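Local structure of Mn transporter subunit (Synechocystis sp. PCC 6803, 3UJP) at residues K226-Q229 with T230-E234; L35-F38 with T39-D43. The protein binds manganese and, as the solute-binding component of a manganese transporter, probably hands the ion on to its membrane partner for uptake. One frame throughout, in Å; residues are numbered along the deposited sequence.

In the fold
Both contacts are local, each within one continuous run of chain, and they lie 33 Å apart between centres, on opposite sides of the centre of the chain; their nearest atoms are about 22 Å apart. Contact 2 (35-43) is where strand 33-36 of the four-stranded parallel sheet leads into helix 39-49, and the Phe38 side chain comes within about 8 Å of the manganese held by His66, His131, Glu197 and Asp272. Contact 1 (226-234) is a length of helix 225-236, farther along the chain and partly solvent-exposed, with the Gln227 side chain about 14 Å from that ion. Neither contact supplies a ligand to the manganese.

Contact 1. Residues K226-Q229 with T230-E234; sequences KQVQ and TVIEE
Lys226 O is gripped twice by Thr230, which approaches it from opposite faces of the carbonyl plane. The backbone bond from Thr230 N is the shorter, at 2.8 Å and fairly straight (161°), while Thr230 OG1 reaches Lys226 O at 3.1 Å. That second bond depends on chi1 of Thr230 (-68°), which sets OG1 beside the backbone N and anti to the carbonyl carbon. The hydroxyl thus folds back on the preceding turn, an arrangement common for threonine within helices. The i to i+4 ladder continues with Val231 N to Gln227 O at 3.1 Å and Ile232 N to Val228 O at 3.0 Å; Glu233 N to Gln229 O is weak. On the inner side Val228 CG2 meets Ile232 CD1 at 4.3 Å, a loose apolar touch. On the outer side the bent chain of Gln229 crosses Glu233 at about a right angle, with amide and carboxylate planes 79° apart, and NE2 of Gln229 stays 4.1 Å from OE1 of Glu233. Gln227 turns its OE1 back to the backbone N of Thr224. The apolar side of helix 225-236 rests on Val257 through Val231 and Ile232, and Val228 and Val231 touch Gln256 and Gln254 of helix 252-256.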
loop_
_atom_site.group_PDB
_atom_site.type_symbol
_atom_site.label_atom_id
_atom_site.label_comp_id
_atom_site.label_asym_id
_atom_site.label_seq_id
_atom_site.Cartn_x
_atom_site.Cartn_y
_atom_site.Cartn_z
ATOM N N LYS A 226 11.978 -32.043 32.720
ATOM C CA LYS A 226 13.424 -32.285 32.808
ATOM C C LYS A 226 14.119 -31.143 32.063
ATOM O O LYS A 226 15.263 -30.791 32.370
ATOM C CB LYS A 226 13.842 -33.655 32.244
ATOM C CG LYS A 226 15.319 -34.047 32.474
ATOM C CD LYS A 226 15.738 -35.363 31.750
ATOM C CE LYS A 226 16.675 -36.287 32.595
ATOM N NZ LYS A 226 16.888 -37.699 32.066
ATOM N N GLN A 227 13.408 -30.541 31.109
ATOM C CA GLN A 227 13.972 -29.444 30.331
ATOM C C GLN A 227 14.023 -28.155 31.134
ATOM O O GLN A 227 15.087 -27.548 31.254
ATOM C CB GLN A 227 13.242 -29.247 29.005
ATOM C CG GLN A 227 13.726 -30.178 27.894
ATOM C CD GLN A 227 12.907 -30.044 26.608
ATOM O OE1 GLN A 227 11.699 -29.798 26.649
ATOM N NE2 GLN A 227 13.566 -30.201 25.464
ATOM N N VAL A 228 12.896 -27.732 31.695
ATOM C CA VAL A 228 12.943 -26.572 32.572
ATOM C C VAL A 228 13.891 -26.848 33.716
ATOM O O VAL A 228 14.425 -25.913 34.314
ATOM C CB VAL A 228 11.608 -26.255 33.169
ATOM C CG1 VAL A 228 10.524 -27.067 32.473
ATOM C CG2 VAL A 228 11.637 -26.554 34.643
ATOM N N GLN A 229 14.093 -28.135 34.016
ATOM C CA GLN A 229 14.935 -28.565 35.129
ATOM C C GLN A 229 16.398 -28.333 34.823
ATOM O O GLN A 229 17.118 -27.749 35.625
ATOM C CB GLN A 229 14.711 -30.049 35.448
ATOM C CG GLN A 229 15.657 -30.622 36.491
ATOM C CD GLN A 229 15.603 -29.846 37.801
ATOM O OE1 GLN A 229 14.581 -29.226 38.126
ATOM N NE2 GLN A 229 16.709 -29.865 38.561
ATOM N N THR A 230 16.824 -28.815 33.661
ATOM C CA THR A 230 18.176 -28.600 33.165
ATOM C C THR A 230 18.496 -27.123 33.160
ATOM O O THR A 230 19.599 -26.715 33.502
ATOM C CB THR A 230 18.341 -29.103 31.722
ATOM O OG1 THR A 230 18.238 -30.542 31.673
ATOM C CG2 THR A 230 19.690 -28.648 31.158
ATOM N N VAL A 231 17.529 -26.315 32.761
ATOM C CA VAL A 231 17.728 -24.880 32.768
ATOM C C VAL A 231 17.864 -24.341 34.203
ATOM O O VAL A 231 18.640 -23.421 34.460
ATOM C CB VAL A 231 16.591 -24.163 32.040
ATOM C CG1 VAL A 231 16.597 -22.677 32.360
ATOM C CG2 VAL A 231 16.705 -24.417 30.546
ATOM N N ILE A 232 17.115 -24.907 35.139
ATOM C CA ILE A 232 17.206 -24.452 36.522
ATOM C C ILE A 232 18.603 -24.745 37.100
ATOM O O ILE A 232 19.063 -24.051 38.005
ATOM C CB ILE A 232 16.041 -25.028 37.381
ATOM C CG1 ILE A 232 14.834 -24.100 37.273
ATOM C CG2 ILE A 232 16.435 -25.172 38.826
ATOM C CD1 ILE A 232 13.575 -24.607 37.928
ATOM N N GLU A 233 19.293 -25.744 36.554
ATOM C CA GLU A 233 20.608 -26.096 37.073
ATOM C C GLU A 233 21.721 -25.325 36.382
ATOM O O GLU A 233 22.649 -24.889 37.046
ATOM C CB GLU A 233 20.853 -27.606 37.041
ATOM C CG GLU A 233 21.323 -28.192 35.713
ATOM C CD GLU A 233 21.039 -29.699 35.620
ATOM O OE1 GLU A 233 20.225 -30.197 36.440
ATOM O OE2 GLU A 233 21.621 -30.381 34.736
ATOM N N GLU A 234 21.618 -25.125 35.088
ATOM C CA GLU A 234 22.625 -24.361 34.393
ATOM C C GLU A 234 22.644 -22.944 34.905
ATOM O O GLU A 234 23.672 -22.297 34.912
ATOM C CB GLU A 234 22.449 -24.419 32.891
ATOM C CG GLU A 234 23.099 -25.621 32.265
ATOM C CD GLU A 234 24.595 -25.618 32.407
ATOM O OE1 GLU A 234 25.173 -26.627 32.853
ATOM O OE2 GLU A 234 25.205 -24.608 32.056
#

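Contact 2. Residues L35-F38 with T39-D43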
loop_
_atom_site.group_PDB
_atom_site.type_symbol
_atom_site.label_atom_id
_atom_site.label_comp_id
_atom_site.label_asym_id
_atom_site.label_seq_id
_atom_site.Cartn_x
_atom_site.Cartn_y
_atom_site.Cartn_z
ATOM N N LEU A 35 5.116 -12.534 -1.524
ATOM C CA LEU A 35 4.584 -13.105 -0.287
ATOM C C LEU A 35 5.688 -13.711 0.587
ATOM O O LEU A 35 6.574 -14.411 0.081
ATOM C CB LEU A 35 3.525 -14.162 -0.602
ATOM C CG LEU A 35 2.362 -14.128 0.381
ATOM C CD1 LEU A 35 1.468 -12.908 0.079
ATOM C CD2 LEU A 35 1.561 -15.433 0.366
ATOM N N THR A 36 5.658 -13.427 1.887
ATOM C CA THR A 36 6.630 -14.043 2.787
ATOM C C THR A 36 5.976 -14.758 3.955
ATOM O O THR A 36 4.912 -14.371 4.438
ATOM C CB THR A 36 7.710 -13.062 3.315
ATOM O OG1 THR A 36 7.097 -11.872 3.819
ATOM C CG2 THR A 36 8.659 -12.693 2.219
ATOM N N THR A 37 6.658 -15.794 4.413
ATOM C CA THR A 37 6.155 -16.662 5.450
ATOM C C THR A 37 5.816 -15.927 6.734
ATOM O O THR A 37 4.662 -15.963 7.190
ATOM C CB THR A 37 7.132 -17.790 5.703
ATOM O OG1 THR A 37 8.455 -17.258 5.847
ATOM C CG2 THR A 37 7.111 -18.698 4.509
ATOM N N PHE A 38 6.804 -15.257 7.318
ATOM C CA PHE A 38 6.560 -14.492 8.538
ATOM C C PHE A 38 6.973 -13.031 8.479
ATOM O O PHE A 38 7.737 -12.616 7.607
ATOM C CB PHE A 38 7.174 -15.170 9.761
ATOM C CG PHE A 38 8.664 -15.268 9.736
ATOM C CD1 PHE A 38 9.425 -14.606 10.681
ATOM C CD2 PHE A 38 9.299 -16.045 8.799
ATOM C CE1 PHE A 38 10.773 -14.708 10.674
ATOM C CE2 PHE A 38 10.650 -16.146 8.787
ATOM C CZ PHE A 38 11.391 -15.483 9.728
ATOM N N THR A 39 6.445 -12.274 9.433
ATOM C CA THR A 39 6.648 -10.837 9.553
ATOM C C THR A 39 8.091 -10.337 9.582
ATOM O O THR A 39 8.347 -9.201 9.189
ATOM C CB THR A 39 6.070 -10.356 10.849
ATOM O OG1 THR A 39 6.848 -10.914 11.917
ATOM C CG2 THR A 39 4.625 -10.792 10.976
ATOM N N VAL A 40 9.032 -11.119 10.103
ATOM C CA VAL A 40 10.401 -10.625 10.098
ATOM C C VAL A 40 10.862 -10.578 8.660
ATOM O O VAL A 40 11.298 -9.541 8.182
ATOM C CB VAL A 40 11.352 -11.475 10.889
ATOM C CG1 VAL A 40 12.717 -10.858 10.828
ATOM C CG2 VAL A 40 10.885 -11.582 12.330
ATOM N N LEU A 41 10.744 -11.694 7.952
ATOM C CA LEU A 41 11.060 -11.671 6.536
ATOM C C LEU A 41 10.285 -10.565 5.822
ATOM O O LEU A 41 10.778 -9.979 4.857
ATOM C CB LEU A 41 10.769 -13.012 5.884
ATOM C CG LEU A 41 11.789 -14.108 6.114
ATOM C CD1 LEU A 41 11.672 -15.158 5.027
ATOM C CD2 LEU A 41 13.175 -13.504 6.139
ATOM N N ALA A 42 9.074 -10.269 6.277
ATOM C CA ALA A 42 8.262 -9.286 5.556
ATOM C C ALA A 42 8.888 -7.883 5.584
ATOM O O ALA A 42 8.867 -7.177 4.575
ATOM C CB ALA A 42 6.805 -9.276 6.055
ATOM N N ASP A 43 9.463 -7.504 6.733
ATOM C CA ASP A 43 10.112 -6.203 6.919
ATOM C C ASP A 43 11.453 -6.112 6.205
ATOM O O ASP A 43 11.779 -5.079 5.652
ATOM C CB ASP A 43 10.298 -5.908 8.399
ATOM C CG ASP A 43 11.041 -4.608 8.642
ATOM O OD1 ASP A 43 10.423 -3.532 8.488
ATOM O OD2 ASP A 43 12.246 -4.658 8.990
#
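Phe38 holds CG between its backbone N and carbonyl carbon (chi1 64°), which lays the ring beside the first turn of the following helix, while chi1 of -78° in Leu41 sets CG beside its own backbone N and within reach of that ring. Two aliphatic side chains meet the ring at different atoms. Val40 runs alongside, pointing the same way, and its CB lies 3.3 Å from Phe38 CE1, with CG2 also close to that atom. Leu41 crosses the ring obliquely, its CG 3.5 Å from Phe38 CE2. The backbone N of Leu41 stands over one face, 4.0 Å above the plane and offset toward the rim.

Phe38 is also the N-cap residue, and its carbonyl begins the helical ladder: Ala42 N donates to Phe38 O at 3.0 Å, in the carbonyl plane, although the N-H points rather off line (137°). Thr36 packs against the helix, with OG1 3.3 Å from Ala42 CA and CB 4.0 Å from Leu41 CB; its OG1 also makes a weak hydrogen bond to the backbone O of Glu56. Thr37 lies side by side with Leu41, and its hydroxyl is hydrogen-bonded to Glu92.

With an alanine here the ring would be missing, and Val40 and Leu41 would probably lose their shared apolar partner, opening a gap beside Trp133, whose ring meets that of Phe38.

The turn links the first strand of a beta-alpha-beta unit (strand 33-36, helix 39-49, strand 54-57) to its helix. Strand 33-36 is flanked by strands 54-57 and 83-86 of the parallel sheet, and the helix start leans on the former where Thr39 and Ala42 touch Ser57.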